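Anopheles Plasmodium-responsive Leucine-rich repeat protein 1 (Anopheles gambiae, PDB 3OJA) is a mosquito leucine-rich repeat protein that probably pairs with LRIM1 and takes part in the immune response to Plasmodium. Local coordinates at residues Ile34-Gln39 against Met63-Ala68; Ile55-Asn60 against Leu79-Asp84; Leu85-Ile90 against Leu104-Asn109; Trp357-Leu362 against Cys393-Lys398. All blocks are in the same frame, centred on the assembly; numbering follows the deposited sequence.

Contact 1 of 4, residues Ile34-Gln39 against Met63-Ala68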
# COMPACT_ATOMS: atom_id res chain seq x y z
N ILE B 34 -5.55 50.50 -18.91
CA ILE B 34 -5.72 51.20 -17.64
C ILE B 34 -4.75 50.57 -16.62
O ILE B 34 -4.45 49.38 -16.66
CB ILE B 34 -7.18 51.04 -17.19
CG1 ILE B 34 -8.10 51.78 -18.12
CG2 ILE B 34 -7.42 51.59 -15.80
CD1 ILE B 34 -9.52 51.50 -17.87
N ASP B 35 -4.18 51.40 -15.76
CA ASP B 35 -3.33 50.92 -14.69
C ASP B 35 -3.76 51.59 -13.40
O ASP B 35 -4.89 52.09 -13.32
CB ASP B 35 -1.82 51.06 -14.98
CG ASP B 35 -1.41 52.45 -15.37
OD1 ASP B 35 -1.73 53.43 -14.65
OD2 ASP B 35 -0.71 52.55 -16.39
N MET B 36 -2.92 51.58 -12.37
CA MET B 36 -3.40 51.88 -11.03
C MET B 36 -3.32 53.37 -10.81
O MET B 36 -3.92 53.89 -9.88
CB MET B 36 -2.60 51.14 -9.97
CG MET B 36 -2.65 49.61 -10.05
SD MET B 36 -4.30 48.95 -9.82
CE MET B 36 -4.92 50.14 -8.62
N GLN B 37 -2.56 54.06 -11.64
CA GLN B 37 -2.49 55.51 -11.53
C GLN B 37 -3.61 56.18 -12.35
O GLN B 37 -4.12 57.23 -11.95
CB GLN B 37 -1.11 56.00 -11.97
CG GLN B 37 0.01 55.26 -11.31
CD GLN B 37 1.20 56.15 -10.92
OE1 GLN B 37 2.35 55.83 -11.26
NE2 GLN B 37 0.91 57.28 -10.22
N THR B 38 -4.00 55.57 -13.49
CA THR B 38 -5.05 56.13 -14.36
C THR B 38 -6.24 56.75 -13.61
O THR B 38 -6.90 56.08 -12.81
CB THR B 38 -5.66 55.07 -15.28
OG1 THR B 38 -4.65 54.54 -16.14
CG2 THR B 38 -6.81 55.69 -16.09
N GLN B 39 -6.52 58.02 -13.88
CA GLN B 39 -7.57 58.74 -13.14
C GLN B 39 -8.96 58.77 -13.82
O GLN B 39 -9.96 58.39 -13.17
CB GLN B 39 -7.09 60.17 -12.77
CG GLN B 39 -6.07 60.23 -11.59
CD GLN B 39 -6.51 59.37 -10.37
OE1 GLN B 39 -7.70 59.19 -10.11
NE2 GLN B 39 -5.53 58.83 -9.63
N MET B 63 -6.50 45.92 -18.26
CA MET B 63 -7.14 46.82 -17.32
C MET B 63 -6.86 46.38 -15.88
O MET B 63 -7.58 45.54 -15.32
CB MET B 63 -8.63 46.76 -17.57
CG MET B 63 -9.07 47.53 -18.75
SD MET B 63 -10.86 47.58 -18.84
CE MET B 63 -11.21 46.15 -19.90
N ARG B 64 -5.80 46.94 -15.29
CA ARG B 64 -5.43 46.60 -13.92
C ARG B 64 -6.63 46.79 -13.00
O ARG B 64 -6.78 46.05 -12.07
CB ARG B 64 -4.24 47.43 -13.39
CG ARG B 64 -2.91 47.21 -14.12
CD ARG B 64 -1.74 47.97 -13.48
NE ARG B 64 -0.92 46.99 -12.80
CZ ARG B 64 0.13 46.36 -13.34
NH1 ARG B 64 0.57 46.68 -14.55
NH2 ARG B 64 0.75 45.40 -12.62
N LYS B 65 -7.46 47.79 -13.24
CA LYS B 65 -8.63 48.03 -12.40
C LYS B 65 -9.80 48.16 -13.35
O LYS B 65 -9.67 48.76 -14.40
CB LYS B 65 -8.42 49.29 -11.58
CG LYS B 65 -9.39 49.56 -10.46
CD LYS B 65 -8.83 50.70 -9.59
CE LYS B 65 -9.50 50.86 -8.20
NZ LYS B 65 -10.81 51.63 -8.22
N LEU B 66 -10.94 47.55 -13.05
CA LEU B 66 -12.08 47.62 -13.96
C LEU B 66 -12.80 48.88 -13.61
O LEU B 66 -13.29 49.01 -12.48
CB LEU B 66 -13.04 46.46 -13.80
CG LEU B 66 -14.06 46.43 -14.94
CD1 LEU B 66 -13.31 46.05 -16.23
CD2 LEU B 66 -15.26 45.51 -14.72
N PRO B 67 -12.88 49.81 -14.57
CA PRO B 67 -13.33 51.18 -14.30
C PRO B 67 -14.84 51.26 -14.13
O PRO B 67 -15.53 50.52 -14.81
CB PRO B 67 -12.91 51.94 -15.56
CG PRO B 67 -12.43 50.92 -16.55
CD PRO B 67 -12.67 49.57 -16.01
N ALA B 68 -15.34 52.12 -13.25
CA ALA B 68 -16.77 52.35 -13.18
C ALA B 68 -17.29 52.95 -14.52
O ALA B 68 -18.45 52.75 -14.93
CB ALA B 68 -17.10 53.25 -12.01
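Ile34 and Met63 pair as parallel strand residues in adjacent coils of the leucine-rich repeat solenoid, near its N-terminal end. The backbones are joined by Arg64 N, which donates to Ile34 O at 3.1 Å. Both side chains of the pair lie on the same face. Ile34 has CG1 anti to its carbonyl carbon (chi1 -67°) and an extended outer bond. Its CD1 therefore passes Met63 CG at 4.1 Å and reaches the ring of Pro67. Its other branch, CG2, lies by Lys65 O.

The outer half of the contact is built on alkyl chains. Arg64 CD rests on Asp35 CB at 3.4 Å. The folded Met36 side chain crosses Arg64 at about a right angle, with Met36 SD 3.9 Å from Arg64 CB. The methyl group of Met36 then meets the Lys65 chain, CE to CD, at 4.1 Å. The charged ends go elsewhere: Arg64 forms a salt bridge with Glu88, and Lys65 one with Asp91.

Asp35 turns back to its own loop. Its CG sits between the backbone N and the carbonyl carbon (chi1 53°), which brings OD1 within 3.2 Å of Gln37 N. This bond makes an Asx turn. A second bond closes the same loop: Asp35 N donates almost straight (177°) to Thr38 OG1 at 3.2 Å.

Contact 2 of 4, residues Ile55-Asn60 against Leu79-Asp84. With NAG (2-acetamido-2-deoxy-beta-D-glucopyranose), chain H.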
# COMPACT_ATOMS: atom_id res chain seq x y z
N ILE B 55 -23.29 42.76 -26.42
CA ILE B 55 -22.37 41.67 -26.35
C ILE B 55 -20.92 42.18 -26.47
O ILE B 55 -20.32 42.11 -27.55
CB ILE B 55 -22.69 40.66 -27.46
CG1 ILE B 55 -23.98 39.91 -27.07
CG2 ILE B 55 -21.56 39.70 -27.71
CD1 ILE B 55 -24.48 38.89 -28.10
N VAL B 56 -20.39 42.68 -25.34
CA VAL B 56 -19.11 43.40 -25.26
C VAL B 56 -17.80 42.57 -24.90
O VAL B 56 -17.77 41.80 -23.98
CB VAL B 56 -19.28 44.51 -24.18
CG1 VAL B 56 -18.04 45.27 -23.96
CG2 VAL B 56 -20.37 45.44 -24.58
N THR B 57 -16.71 42.78 -25.61
CA THR B 57 -15.45 42.20 -25.18
C THR B 57 -14.28 43.19 -25.44
O THR B 57 -14.51 44.31 -25.87
CB THR B 57 -15.24 40.83 -25.86
OG1 THR B 57 -13.92 40.35 -25.59
CG2 THR B 57 -15.42 40.94 -27.37
N PHE B 58 -13.03 42.83 -25.11
CA PHE B 58 -11.90 43.71 -25.38
C PHE B 58 -10.87 42.93 -26.14
O PHE B 58 -10.85 41.71 -26.06
CB PHE B 58 -11.26 44.21 -24.14
CG PHE B 58 -12.11 45.12 -23.34
CD1 PHE B 58 -11.66 46.39 -23.02
CD2 PHE B 58 -13.33 44.71 -22.85
CE1 PHE B 58 -12.41 47.23 -22.25
CE2 PHE B 58 -14.11 45.56 -22.06
CZ PHE B 58 -13.63 46.83 -21.76
N LYS B 59 -10.03 43.64 -26.89
CA LYS B 59 -8.95 43.02 -27.64
C LYS B 59 -7.70 43.84 -27.38
O LYS B 59 -7.80 45.03 -27.17
CB LYS B 59 -9.30 42.96 -29.13
CG LYS B 59 -8.29 42.22 -29.98
CD LYS B 59 -8.75 41.96 -31.45
CE LYS B 59 -7.61 41.37 -32.35
NZ LYS B 59 -6.84 40.15 -31.81
N ASN B 60 -6.53 43.21 -27.36
CA ASN B 60 -5.27 43.91 -27.05
C ASN B 60 -5.35 44.95 -25.91
O ASN B 60 -4.80 46.06 -26.01
CB ASN B 60 -4.70 44.56 -28.30
CG ASN B 60 -3.20 44.72 -28.23
OD1 ASN B 60 -2.58 44.13 -27.35
ND2 ASN B 60 -2.61 45.55 -29.13
N LEU B 79 -23.93 40.20 -22.35
CA LEU B 79 -22.82 39.30 -22.18
C LEU B 79 -21.56 40.15 -22.20
O LEU B 79 -21.26 40.78 -23.18
CB LEU B 79 -22.78 38.28 -23.28
CG LEU B 79 -21.60 37.31 -23.25
CD1 LEU B 79 -22.05 35.98 -23.82
CD2 LEU B 79 -20.33 37.78 -23.97
N LEU B 80 -20.87 40.16 -21.08
CA LEU B 80 -19.70 40.97 -20.87
C LEU B 80 -18.53 40.00 -20.73
O LEU B 80 -18.48 39.26 -19.79
CB LEU B 80 -19.87 41.78 -19.59
CG LEU B 80 -18.66 42.68 -19.32
CD1 LEU B 80 -18.25 43.46 -20.55
CD2 LEU B 80 -18.97 43.58 -18.19
N ASN B 81 -17.60 40.00 -21.66
CA ASN B 81 -16.47 39.10 -21.60
C ASN B 81 -15.15 39.82 -21.24
O ASN B 81 -14.53 40.43 -22.10
CB ASN B 81 -16.33 38.40 -22.93
CG ASN B 81 -15.20 37.43 -22.92
OD1 ASN B 81 -14.37 37.47 -22.03
ND2 ASN B 81 -15.15 36.52 -23.89
N LEU B 82 -14.74 39.73 -19.98
CA LEU B 82 -13.53 40.34 -19.46
C LEU B 82 -12.43 39.28 -19.19
O LEU B 82 -11.58 39.42 -18.31
CB LEU B 82 -13.82 41.07 -18.15
CG LEU B 82 -14.82 42.22 -18.18
CD1 LEU B 82 -14.99 42.85 -16.78
CD2 LEU B 82 -14.33 43.21 -19.11
N ASN B 83 -12.45 38.22 -19.97
CA ASN B 83 -11.45 37.18 -19.82
C ASN B 83 -10.01 37.61 -20.16
O ASN B 83 -9.71 37.97 -21.29
CB ASN B 83 -11.82 36.07 -20.75
CG ASN B 83 -11.37 34.75 -20.26
OD1 ASN B 83 -12.12 34.08 -19.48
ND2 ASN B 83 -10.17 34.30 -20.72
N ASP B 84 -9.12 37.53 -19.19
CA ASP B 84 -7.71 37.55 -19.47
C ASP B 84 -7.31 38.94 -19.87
O ASP B 84 -6.76 39.14 -20.95
CB ASP B 84 -7.36 36.59 -20.57
CG ASP B 84 -5.87 36.51 -20.83
OD1 ASP B 84 -5.11 36.97 -19.94
OD2 ASP B 84 -5.43 36.00 -21.90
C1 NAG H . -1.26 45.88 -28.66
C2 NAG H . -0.48 45.33 -29.83
C3 NAG H . 1.02 45.35 -29.51
C4 NAG H . 1.30 46.86 -29.61
C5 NAG H . 0.57 47.52 -28.43
C6 NAG H . 0.88 49.05 -28.42
C7 NAG H . -1.61 44.04 -31.51
C8 NAG H . -1.70 42.63 -32.11
N2 NAG H . -1.03 44.05 -30.28
O3 NAG H . 1.72 44.48 -30.40
O4 NAG H . 2.66 47.30 -29.74
O5 NAG H . -0.86 47.24 -28.45
O6 NAG H . 0.53 49.72 -29.66
O7 NAG H . -2.01 45.11 -32.10
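Val56 and Leu80 lie side by side on neighbouring parallel strands of the leucine-rich repeat solenoid. The strands 55-58 and 79-81 run 4.9 Å apart at closest approach, with only 5° between their directions.

The backbone bonds come first. Asn81 N donates to Val56 O at 2.9 Å. Val56 N reaches Leu79 O at 3.0 Å, but this bond is bent and weak.

The apolar contacts fall on two faces. Val56 and Leu80 point to the buried face, where Val56 CG1 meets Leu80 CD1 at 3.9 Å. Further along, Leu82 sends CD2 to the Phe58 ring, 3.8 Å from CE2. The ring of Phe29 also meets Phe58, so the aromatic side chain is held from more than one coil. Val56, Phe58, Leu80 and Leu82 fit the buried leucine positions of the LxxLxL repeat pattern. The face of Ile55, Thr57, Leu79 and Asn81 is more open to solvent, and all four are partly exposed. Here Ile55 CG1 is near Leu79 CB.

Polar groups shape the strand end. The Thr57 and Asn81 side chains lie side by side and point the same way. Asn81 has CG anti to its backbone N (chi1 -178°), and OD1 accepts from Asn83 N at 2.9 Å in an Asx turn. ND2 of Asn81 bonds to the hydroxyl of Tyr25.

The last feature is covalent. Asn60, in the loop after the strand, carries an N-linked glycan, with Asn60 ND2 bound to C1 of N-acetylglucosamine at 1.5 Å.

Contact 3 of 4, residues Leu85-Ile90 against Leu104-Asn109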
# COMPACT_ATOMS: atom_id res chain seq x y z
N LEU B 85 -7.56 39.87 -18.96
CA LEU B 85 -7.27 41.29 -19.12
C LEU B 85 -6.39 41.83 -17.96
O LEU B 85 -6.44 43.01 -17.61
CB LEU B 85 -8.61 42.04 -19.16
CG LEU B 85 -9.60 41.63 -20.26
CD1 LEU B 85 -10.77 42.59 -20.22
CD2 LEU B 85 -8.94 41.64 -21.59
N GLN B 86 -5.56 40.99 -17.38
CA GLN B 86 -4.86 41.35 -16.16
C GLN B 86 -5.65 42.20 -15.19
O GLN B 86 -5.07 43.02 -14.49
CB GLN B 86 -3.54 42.08 -16.42
CG GLN B 86 -2.38 41.18 -16.72
CD GLN B 86 -2.44 40.78 -18.12
OE1 GLN B 86 -3.38 41.14 -18.81
NE2 GLN B 86 -1.47 40.01 -18.58
N ILE B 87 -6.95 41.99 -15.07
CA ILE B 87 -7.68 42.71 -14.05
C ILE B 87 -7.13 42.28 -12.67
O ILE B 87 -6.97 41.08 -12.41
CB ILE B 87 -9.17 42.45 -14.13
CG1 ILE B 87 -9.66 42.75 -15.50
CG2 ILE B 87 -9.94 43.34 -13.16
CD1 ILE B 87 -11.17 42.85 -15.59
N GLU B 88 -6.83 43.25 -11.80
CA GLU B 88 -6.45 42.99 -10.43
C GLU B 88 -7.45 43.50 -9.44
O GLU B 88 -7.52 42.99 -8.34
CB GLU B 88 -5.13 43.65 -10.08
CG GLU B 88 -3.99 43.41 -11.05
CD GLU B 88 -2.84 44.39 -10.81
OE1 GLU B 88 -2.90 45.07 -9.74
OE2 GLU B 88 -1.90 44.47 -11.65
N GLU B 89 -8.22 44.53 -9.78
CA GLU B 89 -9.18 45.08 -8.81
C GLU B 89 -10.47 45.40 -9.51
O GLU B 89 -10.47 45.76 -10.66
CB GLU B 89 -8.62 46.34 -8.16
CG GLU B 89 -7.72 46.03 -7.00
CD GLU B 89 -7.16 47.24 -6.28
OE1 GLU B 89 -7.94 48.17 -5.98
OE2 GLU B 89 -5.93 47.24 -6.01
N ILE B 90 -11.59 45.24 -8.84
CA ILE B 90 -12.83 45.70 -9.43
C ILE B 90 -13.27 46.94 -8.70
O ILE B 90 -13.30 46.93 -7.51
CB ILE B 90 -13.92 44.65 -9.35
CG1 ILE B 90 -13.54 43.41 -10.15
CG2 ILE B 90 -15.19 45.22 -9.91
CD1 ILE B 90 -14.56 42.31 -10.07
N LEU B 104 -21.63 37.02 -17.27
CA LEU B 104 -20.42 37.78 -16.92
C LEU B 104 -19.17 36.86 -16.86
O LEU B 104 -19.09 35.98 -16.03
CB LEU B 104 -20.68 38.45 -15.58
CG LEU B 104 -19.58 39.28 -14.94
CD1 LEU B 104 -18.96 40.19 -15.90
CD2 LEU B 104 -20.17 40.08 -13.84
N TYR B 105 -18.22 37.04 -17.76
CA TYR B 105 -17.03 36.20 -17.86
C TYR B 105 -15.82 36.98 -17.40
O TYR B 105 -15.45 37.91 -18.09
CB TYR B 105 -16.81 35.76 -19.30
CG TYR B 105 -17.92 34.90 -19.78
CD1 TYR B 105 -17.94 33.55 -19.48
CD2 TYR B 105 -19.01 35.43 -20.50
CE1 TYR B 105 -18.98 32.73 -19.89
CE2 TYR B 105 -20.06 34.61 -20.91
CZ TYR B 105 -20.03 33.26 -20.60
OH TYR B 105 -21.04 32.40 -20.93
N MET B 106 -15.19 36.57 -16.29
CA MET B 106 -14.00 37.25 -15.74
C MET B 106 -12.88 36.28 -15.38
O MET B 106 -12.10 36.50 -14.43
CB MET B 106 -14.37 38.05 -14.52
CG MET B 106 -15.41 39.12 -14.77
SD MET B 106 -15.82 40.07 -13.29
CE MET B 106 -14.31 40.96 -13.24
N GLY B 107 -12.79 35.19 -16.13
CA GLY B 107 -11.76 34.22 -15.87
C GLY B 107 -10.35 34.66 -16.20
O GLY B 107 -10.12 35.63 -16.91
N PHE B 108 -9.39 33.93 -15.65
CA PHE B 108 -8.00 34.13 -15.96
C PHE B 108 -7.52 35.57 -15.77
O PHE B 108 -6.92 36.14 -16.65
CB PHE B 108 -7.71 33.60 -17.37
CG PHE B 108 -7.87 32.10 -17.47
CD1 PHE B 108 -6.79 31.25 -17.32
CD2 PHE B 108 -9.13 31.53 -17.66
CE1 PHE B 108 -6.95 29.84 -17.40
CE2 PHE B 108 -9.27 30.15 -17.75
CZ PHE B 108 -8.17 29.32 -17.60
N ASN B 109 -7.77 36.13 -14.60
CA ASN B 109 -7.16 37.41 -14.24
C ASN B 109 -6.32 37.32 -12.96
O ASN B 109 -5.66 36.32 -12.72
CB ASN B 109 -8.23 38.48 -14.12
CG ASN B 109 -8.90 38.80 -15.44
OD1 ASN B 109 -8.28 39.32 -16.37
ND2 ASN B 109 -10.17 38.50 -15.52
O HOH W 1 -5.18 38.41 -17.33
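Asn109 joins the turn at Leu85-Ile87 by side-chain-to-backbone bonds between adjacent coils of the leucine-rich repeat solenoid, in the turns that follow strands 79-81 and 103-105. Its place in the sequence matches the asparagine of the LxxLxLxxN repeat.

Asn109 CG is anti to the carbonyl carbon (chi1 -66°), and the amide reaches into the turn. OD1 accepts two backbone N-H groups. Leu85 N comes in the carbonyl plane at 2.7 Å from Asn109 OD1. Ile87 N sits well above that plane, 3.3 Å from the same oxygen. The Ile87 side chain lies against the amide, its CG1 3.8 Å from Asn109 OD1. The other half of the amide works too: ND2 donates to Leu82 O and, weakly, to Met106 O at 3.0 Å. The amide is thus fixed in its rotation by bonds at both ends. A water adds a further bridge, 2.6 Å from Gln86 N and 2.9 Å from Phe108 O.

Away from the amide the contact is apolar. The Met106 chain is straight to SD and bends at the last torsion (chi3 73°). Its CE meets Ile90 CD1 tip to tip at 3.5 Å, inside the solenoid. Ile87 CD1 is 4.4 Å from Met106 CE.

On one side, Ile87 touches Leu66 of strand 65-66, and Leu85 bonds through its backbone to Met63. On the other, Asn133, just after strand 127-129, donates to Met106 O.

Contact 4 of 4, residues Trp357-Leu362 against Cys393-Lys398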
# COMPACT_ATOMS: atom_id res chain seq x y z
N TRP B 357 -0.16 -16.99 -9.92
CA TRP B 357 -1.04 -18.03 -10.44
C TRP B 357 -0.67 -19.46 -10.19
O TRP B 357 0.48 -19.82 -10.19
CB TRP B 357 -1.15 -17.90 -11.94
CG TRP B 357 -1.80 -16.63 -12.38
CD1 TRP B 357 -1.19 -15.61 -13.00
CD2 TRP B 357 -3.17 -16.23 -12.19
NE1 TRP B 357 -2.08 -14.60 -13.22
CE2 TRP B 357 -3.31 -14.96 -12.74
CE3 TRP B 357 -4.31 -16.84 -11.60
CZ2 TRP B 357 -4.51 -14.26 -12.73
CZ3 TRP B 357 -5.50 -16.15 -11.61
CH2 TRP B 357 -5.58 -14.87 -12.17
N ASP B 358 -1.67 -20.30 -10.00
CA ASP B 358 -1.56 -21.76 -10.06
C ASP B 358 -1.64 -22.20 -11.52
O ASP B 358 -2.59 -21.86 -12.23
CB ASP B 358 -2.73 -22.36 -9.28
CG ASP B 358 -2.74 -23.85 -9.26
OD1 ASP B 358 -1.88 -24.43 -8.62
OD2 ASP B 358 -3.65 -24.44 -9.82
N CYS B 359 -0.64 -22.94 -12.00
CA CYS B 359 -0.61 -23.47 -13.39
C CYS B 359 -1.88 -24.31 -13.79
O CYS B 359 -2.43 -24.14 -14.91
CB CYS B 359 0.69 -24.27 -13.65
SG CYS B 359 2.30 -23.44 -13.22
N ASN B 360 -2.35 -25.22 -12.91
CA ASN B 360 -3.58 -25.92 -13.21
C ASN B 360 -4.73 -24.95 -13.41
O ASN B 360 -5.52 -25.12 -14.33
CB ASN B 360 -3.93 -26.96 -12.15
CG ASN B 360 -3.03 -28.16 -12.25
OD1 ASN B 360 -2.71 -28.62 -13.36
ND2 ASN B 360 -2.59 -28.70 -11.08
N SER B 361 -4.82 -23.89 -12.60
CA SER B 361 -5.92 -22.99 -12.75
C SER B 361 -5.76 -22.19 -14.05
O SER B 361 -6.74 -21.86 -14.68
CB SER B 361 -6.07 -22.07 -11.55
OG SER B 361 -7.15 -21.17 -11.71
N LEU B 362 -4.54 -21.84 -14.42
CA LEU B 362 -4.37 -21.05 -15.63
C LEU B 362 -4.74 -21.90 -16.86
O LEU B 362 -5.41 -21.44 -17.81
CB LEU B 362 -2.95 -20.54 -15.76
CG LEU B 362 -2.72 -19.14 -15.25
CD1 LEU B 362 -1.24 -18.78 -15.36
CD2 LEU B 362 -3.56 -18.14 -16.04
N CYS B 393 3.36 -18.81 -13.46
CA CYS B 393 2.59 -19.70 -12.61
C CYS B 393 3.48 -20.76 -11.98
O CYS B 393 4.46 -21.17 -12.59
CB CYS B 393 1.46 -20.33 -13.42
SG CYS B 393 1.85 -21.81 -14.41
N LYS B 394 3.14 -21.22 -10.77
CA LYS B 394 3.85 -22.35 -10.13
C LYS B 394 2.98 -23.61 -10.09
O LYS B 394 1.80 -23.52 -9.81
CB LYS B 394 4.24 -21.98 -8.72
CG LYS B 394 4.45 -23.17 -7.81
CD LYS B 394 4.87 -22.68 -6.41
CE LYS B 394 5.91 -23.58 -5.72
NZ LYS B 394 6.01 -23.37 -4.24
N GLU B 395 3.57 -24.79 -10.34
CA GLU B 395 2.82 -26.07 -10.30
C GLU B 395 2.63 -26.40 -8.87
O GLU B 395 3.57 -26.30 -8.13
CB GLU B 395 3.60 -27.21 -10.89
CG GLU B 395 4.02 -26.98 -12.29
CD GLU B 395 2.93 -27.24 -13.35
OE1 GLU B 395 1.75 -27.63 -13.07
OE2 GLU B 395 3.31 -27.04 -14.53
N SER B 396 1.43 -26.79 -8.48
CA SER B 396 1.19 -27.21 -7.13
C SER B 396 -0.17 -27.95 -6.97
O SER B 396 -1.15 -27.58 -7.63
CB SER B 396 1.29 -26.02 -6.21
OG SER B 396 0.62 -26.33 -5.01
N ASP B 397 -0.21 -28.99 -6.12
CA ASP B 397 -1.42 -29.80 -5.92
C ASP B 397 -2.34 -29.02 -5.03
O ASP B 397 -3.53 -29.17 -5.07
CB ASP B 397 -1.14 -31.14 -5.21
CG ASP B 397 -0.44 -32.20 -6.11
OD1 ASP B 397 -0.56 -32.15 -7.37
OD2 ASP B 397 0.24 -33.10 -5.57
N LYS B 398 -1.79 -28.19 -4.17
CA LYS B 398 -2.61 -27.44 -3.24
C LYS B 398 -2.11 -26.00 -3.19
O LYS B 398 -1.42 -25.61 -2.24
CB LYS B 398 -2.56 -28.07 -1.86
CG LYS B 398 -2.63 -29.57 -1.88
CD LYS B 398 -2.82 -30.12 -0.47
CE LYS B 398 -3.83 -31.30 -0.48
NZ LYS B 398 -3.37 -32.43 -1.37
O HOH W 2 -0.71 -26.18 -10.77
O HOH W 3 0.48 -23.40 -7.79
O HOH W 4 -3.90 -27.13 -8.85
O HOH W 5 -1.43 -31.11 -10.25
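Cys359 and Cys393 form a disulfide that ties the first turn of helix 359-365 to strand 391-394. The cysteine pairs here, with Cys381-Cys392 close by, are consistent with a C-terminal cap of the leucine-rich repeat solenoid.

The Cys359 side chain starts with CB, which lies 3.6 Å from Glu395 OE1. The carboxylate itself has its salt bridge with Arg363. From CB, SG swings anti to the carbonyl carbon (chi1 -51°) and meets Cys393 SG at 2.1 Å. The two CB atoms are turned roughly at a right angle about the S-S bond (chi3 108°). Beyond it, Leu362 CD1 touches Cys393 CB at 3.7 Å.

Backbone bonds run beside the disulfide. Lys394 N donates to Trp357 O at 3.1 Å, while Cys359 N reaches Lys394 O by a weak bond. Asp358 is the helix N-cap: its OD2 accepts from Ser361 N at 3.1 Å. Its OD1 accepts from a water that also accepts from Ser396 N and Asn360 N, so part of the joint is solvated.

The short strand pairing is modest in strength. The covalent sulfur bridge would probably keep the helix start tied to the strand even if the weaker and water-mediated bonds were lost.

Contacts 1, 2 and 3 are close neighbours in the first coils of the solenoid, while contact 4 lies at the far end, its centre about 64 Å or more from theirs. Contacts 2 and 3 involve neighbouring parallel strands, 79-81 and 103-105; contacts 1 and 3 share the small pair 65-66 and 89-90. Contact 2 has no fully exposed touching residue. Contact 1 has three and is the most superficial. Contacts 3 and 4 are largely buried, with some exposed residues. Contact 2 rests on strand pairing and leucine packing, contact 3 on an amide gripping a turn. Contact 1 adds alkyl chains at the surface. Contact 4 differs most, using a disulfide and bridging waters in its strand-and-helix joint.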